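Local coordinates for substrate binding periplasmic protein (Ralstonia solanacearum, PDB 3LOP) that probably captures leucine or related amino acids in the periplasm, holding the ligand between two lobes as other periplasmic binding proteins do, at residues I6-Q18 with M68-V81. Sequence-based numbering, arbitrary orientation.
With LEU (leucine), chain B.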
loop_
_atom_site.group_PDB
_atom_site.type_symbol
_atom_site.label_atom_id
_atom_site.label_comp_id
_atom_site.label_asym_id
_atom_site.label_seq_id
_atom_site.Cartn_x
_atom_site.Cartn_y
_atom_site.Cartn_z
ATOM N N ILE A 6 10.207 -17.921 15.391
ATOM C CA ILE A 6 9.552 -18.041 14.095
ATOM C C ILE A 6 9.912 -16.733 13.401
ATOM O O ILE A 6 9.571 -15.656 13.888
ATOM C CB ILE A 6 8.021 -18.143 14.233
ATOM C CG1 ILE A 6 7.653 -19.429 14.975
ATOM C CG2 ILE A 6 7.375 -18.107 12.852
ATOM C CD1 ILE A 6 6.173 -19.577 15.252
ATOM N N SER A 7 10.610 -16.824 12.277
ATOM C CA SER A 7 11.033 -15.623 11.569
ATOM C C SER A 7 10.169 -15.211 10.393
ATOM O O SER A 7 9.600 -16.047 9.689
ATOM C CB SER A 7 12.481 -15.775 11.098
ATOM O OG SER A 7 13.371 -15.827 12.203
ATOM N N VAL A 8 10.086 -13.898 10.204
ATOM C CA VAL A 8 9.335 -13.284 9.118
ATOM C C VAL A 8 10.274 -12.227 8.544
ATOM O O VAL A 8 10.998 -11.567 9.292
ATOM C CB VAL A 8 8.049 -12.603 9.643
ATOM C CG1 VAL A 8 7.329 -11.890 8.505
ATOM C CG2 VAL A 8 7.134 -13.642 10.276
ATOM N N ILE A 9 10.283 -12.069 7.225
ATOM C CA ILE A 9 11.171 -11.080 6.617
ATOM C C ILE A 9 10.455 -9.987 5.834
ATOM O O ILE A 9 9.299 -10.131 5.441
ATOM C CB ILE A 9 12.205 -11.748 5.679
ATOM C CG1 ILE A 9 11.496 -12.501 4.554
ATOM C CG2 ILE A 9 13.098 -12.695 6.478
ATOM C CD1 ILE A 9 12.443 -13.009 3.477
ATOM N N GLN A 10 11.167 -8.885 5.626
ATOM C CA GLN A 10 10.659 -7.745 4.876
ATOM C C GLN A 10 11.794 -7.124 4.079
ATOM O O GLN A 10 12.906 -6.986 4.580
ATOM C CB GLN A 10 10.122 -6.644 5.798
ATOM C CG GLN A 10 8.752 -6.848 6.402
ATOM C CD GLN A 10 8.278 -5.588 7.106
ATOM O OE1 GLN A 10 9.012 -5.000 7.898
ATOM N NE2 GLN A 10 7.053 -5.166 6.817
ATOM N N SER A 11 11.510 -6.767 2.831
ATOM C CA SER A 11 12.479 -6.068 1.999
ATOM C C SER A 11 11.683 -4.852 1.579
ATOM O O SER A 11 10.615 -4.983 0.988
ATOM C CB SER A 11 12.879 -6.870 0.757
ATOM O OG SER A 11 13.827 -6.128 -0.009
ATOM N N LEU A 12 12.176 -3.670 1.917
ATOM C CA LEU A 12 11.468 -2.458 1.557
ATOM C C LEU A 12 12.397 -1.257 1.601
ATOM O O LEU A 12 13.535 -1.354 2.068
ATOM C CB LEU A 12 10.249 -2.260 2.473
ATOM C CG LEU A 12 10.310 -2.802 3.901
ATOM C CD1 LEU A 12 11.397 -2.078 4.676
ATOM C CD2 LEU A 12 8.957 -2.634 4.584
ATOM N N PRO A 13 11.929 -0.109 1.097
ATOM C CA PRO A 13 12.730 1.119 1.072
ATOM C C PRO A 13 12.855 1.802 2.424
ATOM O O PRO A 13 11.886 2.370 2.927
ATOM C CB PRO A 13 11.990 2.000 0.063
ATOM C CG PRO A 13 11.166 1.026 -0.745
ATOM C CD PRO A 13 10.708 0.057 0.293
ATOM N N LEU A 14 14.048 1.751 3.005
ATOM C CA LEU A 14 14.289 2.396 4.288
ATOM C C LEU A 14 15.096 3.676 4.071
ATOM O O LEU A 14 15.281 4.473 4.989
ATOM C CB LEU A 14 14.999 1.433 5.246
ATOM C CG LEU A 14 14.134 0.226 5.642
ATOM C CD1 LEU A 14 14.944 -0.738 6.491
ATOM C CD2 LEU A 14 12.903 0.700 6.404
ATOM N N SER A 15 15.561 3.866 2.839
ATOM C CA SER A 15 16.303 5.063 2.458
ATOM C C SER A 15 15.883 5.407 1.030
ATOM O O SER A 15 15.269 4.587 0.343
ATOM C CB SER A 15 17.818 4.821 2.530
ATOM O OG SER A 15 18.233 3.822 1.620
ATOM N N GLY A 16 16.193 6.617 0.587
ATOM C CA GLY A 16 15.813 7.004 -0.759
ATOM C C GLY A 16 14.445 7.658 -0.815
ATOM O O GLY A 16 13.829 7.934 0.217
ATOM N N SER A 17 13.965 7.889 -2.033
ATOM C CA SER A 17 12.682 8.545 -2.264
ATOM C C SER A 17 11.466 7.900 -1.607
ATOM O O SER A 17 10.502 8.587 -1.261
ATOM C CB SER A 17 12.432 8.662 -3.768
ATOM O OG SER A 17 11.215 9.339 -4.023
ATOM N N GLN A 18 11.513 6.584 -1.437
ATOM C CA GLN A 18 10.407 5.843 -0.842
ATOM C C GLN A 18 10.599 5.504 0.631
ATOM O O GLN A 18 9.813 4.748 1.198
ATOM C CB GLN A 18 10.183 4.551 -1.629
ATOM C CG GLN A 18 9.393 4.735 -2.907
ATOM C CD GLN A 18 7.900 4.784 -2.653
ATOM O OE1 GLN A 18 7.393 5.692 -1.992
ATOM N NE2 GLN A 18 7.188 3.793 -3.167
HETATM N N MSE A 68 17.730 -13.376 2.371
HETATM C CA MSE A 68 17.040 -13.576 3.637
HETATM C C MSE A 68 16.290 -14.911 3.716
HETATM O O MSE A 68 16.200 -15.518 4.784
HETATM C CB MSE A 68 16.082 -12.396 3.933
HETATM C CG MSE A 68 16.724 -11.265 4.800
HETATM SE SE MSE A 68 15.599 -9.753 5.236
HETATM C CE MSE A 68 15.344 -9.426 3.502
ATOM N N ALA A 69 15.766 -15.379 2.588
ATOM C CA ALA A 69 15.035 -16.642 2.577
ATOM C C ALA A 69 15.948 -17.814 2.908
ATOM O O ALA A 69 15.502 -18.841 3.420
ATOM C CB ALA A 69 14.387 -16.864 1.217
ATOM N N ARG A 70 17.233 -17.655 2.618
ATOM C CA ARG A 70 18.203 -18.713 2.862
ATOM C C ARG A 70 18.867 -18.661 4.230
ATOM O O ARG A 70 19.137 -19.700 4.833
ATOM C CB ARG A 70 19.276 -18.676 1.777
ATOM C CG ARG A 70 18.721 -18.907 0.386
ATOM C CD ARG A 70 19.809 -18.882 -0.664
ATOM N NE ARG A 70 19.268 -19.165 -1.989
ATOM C CZ ARG A 70 20.008 -19.329 -3.079
ATOM N NH1 ARG A 70 21.330 -19.238 -3.008
ATOM N NH2 ARG A 70 19.424 -19.593 -4.239
ATOM N N VAL A 71 19.120 -17.455 4.722
ATOM C CA VAL A 71 19.793 -17.280 6.002
ATOM C C VAL A 71 18.896 -17.115 7.227
ATOM O O VAL A 71 19.219 -17.614 8.307
ATOM C CB VAL A 71 20.750 -16.066 5.944
ATOM C CG1 VAL A 71 21.416 -15.857 7.297
ATOM C CG2 VAL A 71 21.796 -16.282 4.862
ATOM N N ASP A 72 17.770 -16.430 7.068
ATOM C CA ASP A 72 16.888 -16.188 8.205
ATOM C C ASP A 72 15.783 -17.205 8.483
ATOM O O ASP A 72 14.994 -17.017 9.408
ATOM C CB ASP A 72 16.283 -14.789 8.080
ATOM C CG ASP A 72 17.339 -13.700 8.131
ATOM O OD1 ASP A 72 18.098 -13.661 9.121
ATOM O OD2 ASP A 72 17.412 -12.888 7.186
ATOM N N ASN A 73 15.729 -18.278 7.699
ATOM C CA ASN A 73 14.715 -19.321 7.882
ATOM C C ASN A 73 13.314 -18.748 8.116
ATOM O O ASN A 73 12.628 -19.135 9.062
ATOM C CB ASN A 73 15.082 -20.209 9.075
ATOM C CG ASN A 73 16.483 -20.773 8.975
ATOM O OD1 ASN A 73 16.805 -21.510 8.043
ATOM N ND2 ASN A 73 17.327 -20.428 9.940
ATOM N N PRO A 74 12.866 -17.825 7.255
ATOM C CA PRO A 74 11.534 -17.240 7.432
ATOM C C PRO A 74 10.398 -18.135 6.950
ATOM O O PRO A 74 10.591 -18.988 6.084
ATOM C CB PRO A 74 11.621 -15.964 6.612
ATOM C CG PRO A 74 12.438 -16.409 5.448
ATOM C CD PRO A 74 13.555 -17.207 6.107
ATOM N N VAL A 75 9.211 -17.933 7.514
ATOM C CA VAL A 75 8.045 -18.700 7.102
ATOM C C VAL A 75 7.230 -17.881 6.107
ATOM O O VAL A 75 6.342 -18.403 5.440
ATOM C CB VAL A 75 7.146 -19.080 8.303
ATOM C CG1 VAL A 75 7.916 -19.987 9.247
ATOM C CG2 VAL A 75 6.663 -17.824 9.025
ATOM N N ALA A 76 7.544 -16.593 6.003
ATOM C CA ALA A 76 6.832 -15.717 5.084
ATOM C C ALA A 76 7.530 -14.372 4.918
ATOM O O ALA A 76 8.401 -14.006 5.712
ATOM C CB ALA A 76 5.399 -15.497 5.572
ATOM N N LEU A 77 7.132 -13.659 3.866
ATOM C CA LEU A 77 7.643 -12.334 3.517
ATOM C C LEU A 77 6.473 -11.351 3.625
ATOM O O LEU A 77 5.351 -11.677 3.237
ATOM C CB LEU A 77 8.179 -12.349 2.079
ATOM C CG LEU A 77 8.560 -11.030 1.396
ATOM C CD1 LEU A 77 9.775 -10.405 2.075
ATOM C CD2 LEU A 77 8.867 -11.308 -0.065
ATOM N N LEU A 78 6.737 -10.153 4.145
ATOM C CA LEU A 78 5.699 -9.136 4.321
ATOM C C LEU A 78 5.913 -7.816 3.590
ATOM O O LEU A 78 7.039 -7.350 3.430
ATOM C CB LEU A 78 5.543 -8.787 5.806
ATOM C CG LEU A 78 4.783 -9.677 6.782
ATOM C CD1 LEU A 78 4.971 -9.131 8.198
ATOM C CD2 LEU A 78 3.304 -9.701 6.416
ATOM N N THR A 79 4.794 -7.228 3.174
ATOM C CA THR A 79 4.708 -5.912 2.537
ATOM C C THR A 79 5.843 -5.344 1.683
ATOM O O THR A 79 6.415 -4.303 2.016
ATOM C CB THR A 79 4.384 -4.850 3.608
ATOM O OG1 THR A 79 5.508 -4.704 4.489
ATOM C CG2 THR A 79 3.177 -5.281 4.433
ATOM N N VAL A 80 6.163 -6.001 0.575
ATOM C CA VAL A 80 7.202 -5.484 -0.307
ATOM C C VAL A 80 6.613 -4.274 -1.034
ATOM O O VAL A 80 5.446 -4.284 -1.435
ATOM C CB VAL A 80 7.649 -6.551 -1.333
ATOM C CG1 VAL A 80 8.574 -5.934 -2.372
ATOM C CG2 VAL A 80 8.365 -7.682 -0.611
ATOM N N VAL A 81 7.419 -3.230 -1.192
ATOM C CA VAL A 81 6.977 -2.001 -1.843
ATOM C C VAL A 81 7.391 -1.910 -3.308
ATOM O O VAL A 81 8.512 -2.267 -3.670
ATOM C CB VAL A 81 7.539 -0.767 -1.103
ATOM C CG1 VAL A 81 7.188 0.512 -1.855
ATOM C CG2 VAL A 81 7.000 -0.724 0.317
HETATM N N LEU B . 4.046 -0.034 -3.551
HETATM C CA LEU B . 4.292 1.382 -3.943
HETATM C C LEU B . 3.922 2.310 -2.802
HETATM O O LEU B . 4.427 3.449 -2.803
HETATM C CB LEU B . 3.457 1.718 -5.166
HETATM C CG LEU B . 3.676 0.584 -6.160
HETATM C CD1 LEU B . 2.429 0.254 -6.850
HETATM C CD2 LEU B . 4.737 0.950 -7.119
HETATM O OXT LEU B . 3.130 1.883 -1.931
HETATM O O HOH W 1 11.105 -19.412 11.196
#
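I9 of strand 6-12 packs against L77, P74 and selenomethionine M68 where two neighbouring parallel strands of an alpha/beta lobe of a periplasmic binding protein meet, beside the C-terminal end of helix 58-71. The I9 backbone bridges the strands: its N donates to A76 O at 3.1 Å, and its O receives L78 N at 2.9 Å. A third bond, V75 N to S7 O, forms at the corner where the chain turns at V75.

The branches of the I9 side chain contact strand 74-78, P74 and the end of helix 58-71 separately. With chi1 at 60°, CG1 is flanked by both backbone neighbours of CA, which sets I9 CG1 3.7 Å from L77 CD1 and lets I9 CD1 reach M68 CB, while I9 CG2 meets P74 CB at 3.6 Å. M68 and I9 lie antiparallel alongside each other, and the CE methyl of M68 comes near Q10 O. On the other sheet face V8 CG1 crosses L78 CD1 at 3.6 Å, both side chains touching L296 of helix 284-303. At the start of the strand a water accepts from S7 N and donates to N73 O, while S7 OG is hydrogen-bonded to R48 of strand 47-53.

Beyond the strand ends, both segments run to the leucine site. There P13 CD lies 3.6 Å from V81 CB, and V81 CG1 is close to the ligand's amino nitrogen. Q18, at the N-cap position of helix 19-38, bends at chi2 (-82°), which brings its NE2 beside V81 CG1. From there Q18 NE2 donates an almost straight hydrogen bond of 2.8 Å to atom O of the bound leucine's carboxylate.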